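Long-range contact in acyl-coenzyme A oxidase acox-1.1 (Caenorhabditis elegans, PDB 5K3H), which catalyses the FAD-dependent desaturation of acyl-CoA thioesters to (2E)-enoyl-CoA with release of hydrogen peroxide, the first step of peroxisomal beta-oxidation: residues 7-20 and 627-639. Numbering follows the deposited sequence.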
loop_
_atom_site.group_PDB
_atom_site.type_symbol
_atom_site.label_atom_id
_atom_site.label_comp_id
_atom_site.label_asym_id
_atom_site.label_seq_id
_atom_site.Cartn_x
_atom_site.Cartn_y
_atom_site.Cartn_z
ATOM N N THR B 7 -2.393 -10.019 29.561
ATOM C CA THR B 7 -3.076 -8.818 29.097
ATOM C C THR B 7 -4.571 -8.799 29.442
ATOM O O THR B 7 -5.176 -7.717 29.458
ATOM C CB THR B 7 -2.835 -8.678 27.593
ATOM O OG1 THR B 7 -1.422 -8.658 27.365
ATOM C CG2 THR B 7 -3.436 -7.412 27.040
ATOM N N ILE B 8 -5.156 -9.951 29.803
ATOM C CA ILE B 8 -6.567 -10.006 30.171
ATOM C C ILE B 8 -6.821 -9.085 31.360
ATOM O O ILE B 8 -6.043 -9.061 32.321
ATOM C CB ILE B 8 -6.960 -11.454 30.519
ATOM C CG1 ILE B 8 -6.748 -12.397 29.326
ATOM C CG2 ILE B 8 -8.418 -11.549 31.037
ATOM C CD1 ILE B 8 -6.785 -13.866 29.727
ATOM N N GLN B 9 -7.916 -8.327 31.312
ATOM C CA GLN B 9 -8.386 -7.577 32.469
ATOM C C GLN B 9 -9.878 -7.828 32.660
ATOM O O GLN B 9 -10.584 -8.154 31.702
ATOM C CB GLN B 9 -8.129 -6.068 32.319
ATOM C CG GLN B 9 -6.669 -5.662 32.410
ATOM C CD GLN B 9 -6.484 -4.162 32.314
ATOM O OE1 GLN B 9 -7.331 -3.388 32.769
ATOM N NE2 GLN B 9 -5.384 -3.740 31.696
ATOM N N GLU B 10 -10.362 -7.715 33.904
ATOM C CA GLU B 10 -11.805 -7.792 34.120
ATOM C C GLU B 10 -12.535 -6.746 33.288
ATOM O O GLU B 10 -12.127 -5.587 33.225
ATOM C CB GLU B 10 -12.152 -7.607 35.587
ATOM C CG GLU B 10 -12.245 -8.902 36.356
ATOM C CD GLU B 10 -13.620 -9.550 36.286
ATOM O OE1 GLU B 10 -14.645 -8.843 36.117
ATOM O OE2 GLU B 10 -13.680 -10.789 36.443
ATOM N N GLY B 11 -13.629 -7.159 32.650
ATOM C CA GLY B 11 -14.439 -6.234 31.883
ATOM C C GLY B 11 -14.091 -6.137 30.422
ATOM O O GLY B 11 -14.779 -5.418 29.693
ATOM N N ASP B 12 -13.033 -6.816 29.973
ATOM C CA ASP B 12 -12.691 -6.805 28.566
ATOM C C ASP B 12 -13.802 -7.470 27.758
ATOM O O ASP B 12 -14.620 -8.233 28.284
ATOM C CB ASP B 12 -11.374 -7.540 28.323
ATOM C CG ASP B 12 -10.152 -6.785 28.861
ATOM O OD1 ASP B 12 -10.251 -5.589 29.260
ATOM O OD2 ASP B 12 -9.055 -7.384 28.828
ATOM N N ASN B 13 -13.829 -7.168 26.470
ATOM C CA ASN B 13 -14.749 -7.812 25.545
ATOM C C ASN B 13 -14.627 -9.332 25.642
ATOM O O ASN B 13 -13.547 -9.874 25.386
ATOM C CB ASN B 13 -14.433 -7.362 24.120
ATOM C CG ASN B 13 -15.442 -7.881 23.102
ATOM O OD1 ASN B 13 -16.027 -8.956 23.260
ATOM N ND2 ASN B 13 -15.649 -7.110 22.048
ATOM N N PRO B 14 -15.696 -10.047 25.988
ATOM C CA PRO B 14 -15.560 -11.499 26.183
ATOM C C PRO B 14 -15.155 -12.234 24.922
ATOM O O PRO B 14 -14.584 -13.330 25.021
ATOM C CB PRO B 14 -16.950 -11.933 26.670
ATOM C CG PRO B 14 -17.871 -10.867 26.252
ATOM C CD PRO B 14 -17.079 -9.582 26.192
ATOM N N ASP B 15 -15.434 -11.681 23.741
ATOM C CA ASP B 15 -14.967 -12.313 22.508
ATOM C C ASP B 15 -13.451 -12.246 22.379
ATOM O O ASP B 15 -12.822 -13.177 21.867
ATOM C CB ASP B 15 -15.665 -11.671 21.314
ATOM C CG ASP B 15 -17.063 -12.242 21.096
ATOM O OD1 ASP B 15 -17.307 -13.387 21.561
ATOM O OD2 ASP B 15 -17.917 -11.540 20.497
ATOM N N LEU B 16 -12.841 -11.154 22.838
ATOM C CA LEU B 16 -11.389 -11.049 22.823
ATOM C C LEU B 16 -10.776 -11.844 23.970
ATOM O O LEU B 16 -9.798 -12.579 23.770
ATOM C CB LEU B 16 -10.982 -9.581 22.905
ATOM C CG LEU B 16 -9.510 -9.229 22.809
ATOM C CD1 LEU B 16 -8.891 -9.862 21.591
ATOM C CD2 LEU B 16 -9.378 -7.728 22.737
ATOM N N THR B 17 -11.351 -11.737 25.171
ATOM C CA THR B 17 -10.894 -12.563 26.288
ATOM C C THR B 17 -10.926 -14.062 25.959
ATOM O O THR B 17 -9.993 -14.790 26.308
ATOM C CB THR B 17 -11.721 -12.262 27.528
ATOM O OG1 THR B 17 -11.551 -10.880 27.855
ATOM C CG2 THR B 17 -11.228 -13.097 28.688
ATOM N N ALA B 18 -11.975 -14.541 25.282
ATOM C CA ALA B 18 -12.035 -15.953 24.907
ATOM C C ALA B 18 -10.824 -16.366 24.073
ATOM O O ALA B 18 -10.303 -17.480 24.230
ATOM C CB ALA B 18 -13.319 -16.246 24.131
ATOM N N GLU B 19 -10.349 -15.484 23.194
ATOM C CA GLU B 19 -9.169 -15.801 22.397
ATOM C C GLU B 19 -7.887 -15.759 23.222
ATOM O O GLU B 19 -6.870 -16.325 22.804
ATOM C CB GLU B 19 -9.049 -14.847 21.212
ATOM C CG GLU B 19 -10.194 -14.938 20.206
ATOM C CD GLU B 19 -10.329 -16.333 19.630
ATOM O OE1 GLU B 19 -9.276 -17.013 19.433
ATOM O OE2 GLU B 19 -11.495 -16.758 19.389
ATOM N N ARG B 20 -7.901 -15.072 24.359
ATOM C CA ARG B 20 -6.731 -15.000 25.213
ATOM C C ARG B 20 -6.645 -16.176 26.172
ATOM O O ARG B 20 -5.532 -16.627 26.493
ATOM C CB ARG B 20 -6.734 -13.669 25.976
ATOM C CG ARG B 20 -6.501 -12.459 25.042
ATOM C CD ARG B 20 -6.609 -11.099 25.755
ATOM N NE ARG B 20 -5.938 -10.023 25.015
ATOM C CZ ARG B 20 -6.335 -8.750 25.007
ATOM N NH1 ARG B 20 -7.404 -8.352 25.683
ATOM N NH2 ARG B 20 -5.646 -7.857 24.335
ATOM N N SER B 627 -4.622 2.904 18.124
ATOM C CA SER B 627 -5.632 2.366 17.225
ATOM C C SER B 627 -6.896 2.098 18.008
ATOM O O SER B 627 -6.841 1.468 19.067
ATOM C CB SER B 627 -5.161 1.070 16.559
ATOM O OG SER B 627 -6.227 0.408 15.885
ATOM N N VAL B 628 -8.028 2.578 17.491
ATOM C CA VAL B 628 -9.318 2.269 18.101
ATOM C C VAL B 628 -9.685 0.821 17.878
ATOM O O VAL B 628 -10.135 0.141 18.803
ATOM C CB VAL B 628 -10.423 3.196 17.563
ATOM C CG1 VAL B 628 -11.785 2.785 18.148
ATOM C CG2 VAL B 628 -10.094 4.642 17.925
ATOM N N LEU B 629 -9.522 0.328 16.647
ATOM C CA LEU B 629 -9.891 -1.060 16.383
ATOM C C LEU B 629 -9.002 -2.017 17.165
ATOM O O LEU B 629 -9.452 -3.101 17.558
ATOM C CB LEU B 629 -9.811 -1.379 14.887
ATOM C CG LEU B 629 -10.631 -0.631 13.833
ATOM C CD1 LEU B 629 -10.540 -1.405 12.527
ATOM C CD2 LEU B 629 -12.087 -0.458 14.235
ATOM N N GLY B 630 -7.764 -1.620 17.456
ATOM C CA GLY B 630 -6.891 -2.532 18.166
ATOM C C GLY B 630 -6.789 -2.270 19.654
ATOM O O GLY B 630 -5.810 -2.675 20.282
ATOM N N ARG B 631 -7.803 -1.621 20.231
ATOM C CA ARG B 631 -7.857 -1.394 21.675
ATOM C C ARG B 631 -7.564 -2.659 22.459
ATOM O O ARG B 631 -8.092 -3.731 22.147
ATOM C CB ARG B 631 -9.237 -0.895 22.075
ATOM C CG ARG B 631 -9.448 0.566 21.861
ATOM C CD ARG B 631 -10.863 0.951 22.243
ATOM N NE ARG B 631 -11.071 0.773 23.677
ATOM C CZ ARG B 631 -10.766 1.703 24.580
ATOM N NH1 ARG B 631 -10.228 2.848 24.181
ATOM N NH2 ARG B 631 -10.986 1.483 25.881
ATOM N N ARG B 632 -6.767 -2.502 23.528
ATOM C CA ARG B 632 -6.422 -3.630 24.399
ATOM C C ARG B 632 -7.657 -4.369 24.910
ATOM O O ARG B 632 -7.679 -5.611 24.939
ATOM C CB ARG B 632 -5.600 -3.137 25.592
ATOM C CG ARG B 632 -4.945 -4.258 26.392
ATOM C CD ARG B 632 -4.832 -3.919 27.873
ATOM N NE ARG B 632 -6.139 -3.521 28.378
ATOM C CZ ARG B 632 -7.102 -4.379 28.694
ATOM N NH1 ARG B 632 -6.884 -5.683 28.561
ATOM N NH2 ARG B 632 -8.284 -3.947 29.134
ATOM N N ASP B 633 -8.715 -3.631 25.287
ATOM C CA ASP B 633 -9.875 -4.272 25.917
ATOM C C ASP B 633 -10.910 -4.833 24.938
ATOM O O ASP B 633 -11.822 -5.542 25.383
ATOM C CB ASP B 633 -10.569 -3.314 26.887
ATOM C CG ASP B 633 -11.094 -2.062 26.216
ATOM O OD1 ASP B 633 -11.164 -1.980 24.960
ATOM O OD2 ASP B 633 -11.487 -1.146 26.975
ATOM N N GLY B 634 -10.814 -4.541 23.642
ATOM C CA GLY B 634 -11.745 -5.085 22.678
ATOM C C GLY B 634 -13.091 -4.397 22.594
ATOM O O GLY B 634 -13.997 -4.911 21.919
ATOM N N HIS B 635 -13.263 -3.254 23.260
ATOM C CA HIS B 635 -14.511 -2.497 23.174
ATOM C C HIS B 635 -14.407 -1.522 22.002
ATOM O O HIS B 635 -14.241 -0.307 22.163
ATOM C CB HIS B 635 -14.796 -1.776 24.484
ATOM C CG HIS B 635 -15.012 -2.703 25.642
ATOM N ND1 HIS B 635 -15.884 -3.768 25.590
ATOM C CD2 HIS B 635 -14.480 -2.712 26.885
ATOM C CE1 HIS B 635 -15.864 -4.406 26.744
ATOM N NE2 HIS B 635 -15.023 -3.783 27.548
ATOM N N VAL B 636 -14.517 -2.089 20.797
ATOM C CA VAL B 636 -14.253 -1.324 19.583
ATOM C C VAL B 636 -15.417 -0.404 19.247
ATOM O O VAL B 636 -15.216 0.788 18.995
ATOM C CB VAL B 636 -13.918 -2.261 18.412
ATOM C CG1 VAL B 636 -13.963 -1.480 17.104
ATOM C CG2 VAL B 636 -12.539 -2.866 18.622
ATOM N N TYR B 637 -16.642 -0.936 19.209
ATOM C CA TYR B 637 -17.766 -0.175 18.650
ATOM C C TYR B 637 -18.097 1.053 19.483
ATOM O O TYR B 637 -18.340 2.132 18.939
ATOM C CB TYR B 637 -19.007 -1.063 18.511
ATOM C CG TYR B 637 -18.825 -2.159 17.486
ATOM C CD1 TYR B 637 -18.196 -1.903 16.276
ATOM C CD2 TYR B 637 -19.270 -3.443 17.732
ATOM C CE1 TYR B 637 -18.014 -2.902 15.338
ATOM C CE2 TYR B 637 -19.105 -4.444 16.804
ATOM C CZ TYR B 637 -18.476 -4.178 15.607
ATOM O OH TYR B 637 -18.318 -5.193 14.674
ATOM N N GLU B 638 -18.122 0.902 20.798
ATOM C CA GLU B 638 -18.452 2.015 21.669
ATOM C C GLU B 638 -17.433 3.136 21.528
ATOM O O GLU B 638 -17.799 4.315 21.442
ATOM C CB GLU B 638 -18.540 1.506 23.106
ATOM C CG GLU B 638 -18.571 2.590 24.157
ATOM C CD GLU B 638 -19.987 2.921 24.612
ATOM O OE1 GLU B 638 -20.939 2.707 23.817
ATOM O OE2 GLU B 638 -20.136 3.377 25.773
ATOM N N ASN B 639 -16.149 2.793 21.455
ATOM C CA ASN B 639 -15.120 3.823 21.353
ATOM C C ASN B 639 -14.921 4.307 19.925
ATOM O O ASN B 639 -14.384 5.401 19.718
ATOM C CB ASN B 639 -13.795 3.316 21.939
ATOM C CG ASN B 639 -13.859 3.142 23.443
ATOM O OD1 ASN B 639 -13.968 4.118 24.195
ATOM N ND2 ASN B 639 -13.813 1.900 23.890
#
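R632 and D12 head a set of bonds that join the N-terminal tail to a loop near the far end of the chain. The arginine meets the carboxylate end-on: NH2 bonds D12 OD1 at 2.6 Å and NH1 bonds D12 OD2 at 2.8 Å, both on the syn side, the planes 35° apart. Bends at chi2 and chi3 bring the guanidinium against the Q9 amide, which makes an offset stack over one face, planes 9° apart. Q9 N reaches D12 OD2 from the face opposite to R632 NH1, so that OD2 is held from two sides, helping fix the carboxylate's rotation. R20 NH1 (2.9 Å) and NH2 (3.1 Å) both bond R632 O, while R20 NE pairs with D616 of helix 590-616. Next, D633 O takes N13 N at 2.8 Å, and the D633 carboxylate points away from the tail, salt-bridged side-on by R631 NE and NH2, while OD1 also accepts from H635 N, an Asx turn. G634 lies against L16 CD2, with N13 CB close by, leaving no room for a CB; its carbonyl O accepts from N13 ND2 at 2.8 Å from above the carbonyl plane. H635 ends the run, NE2 giving an in-plane bond to G11 O (2.7 Å). With CG anti to its backbone N (chi1 -174°), N13 sends ND2 to G634 while OD1 accepts from D15 N, a capping bond that makes N13 the N-cap of helix 14-21.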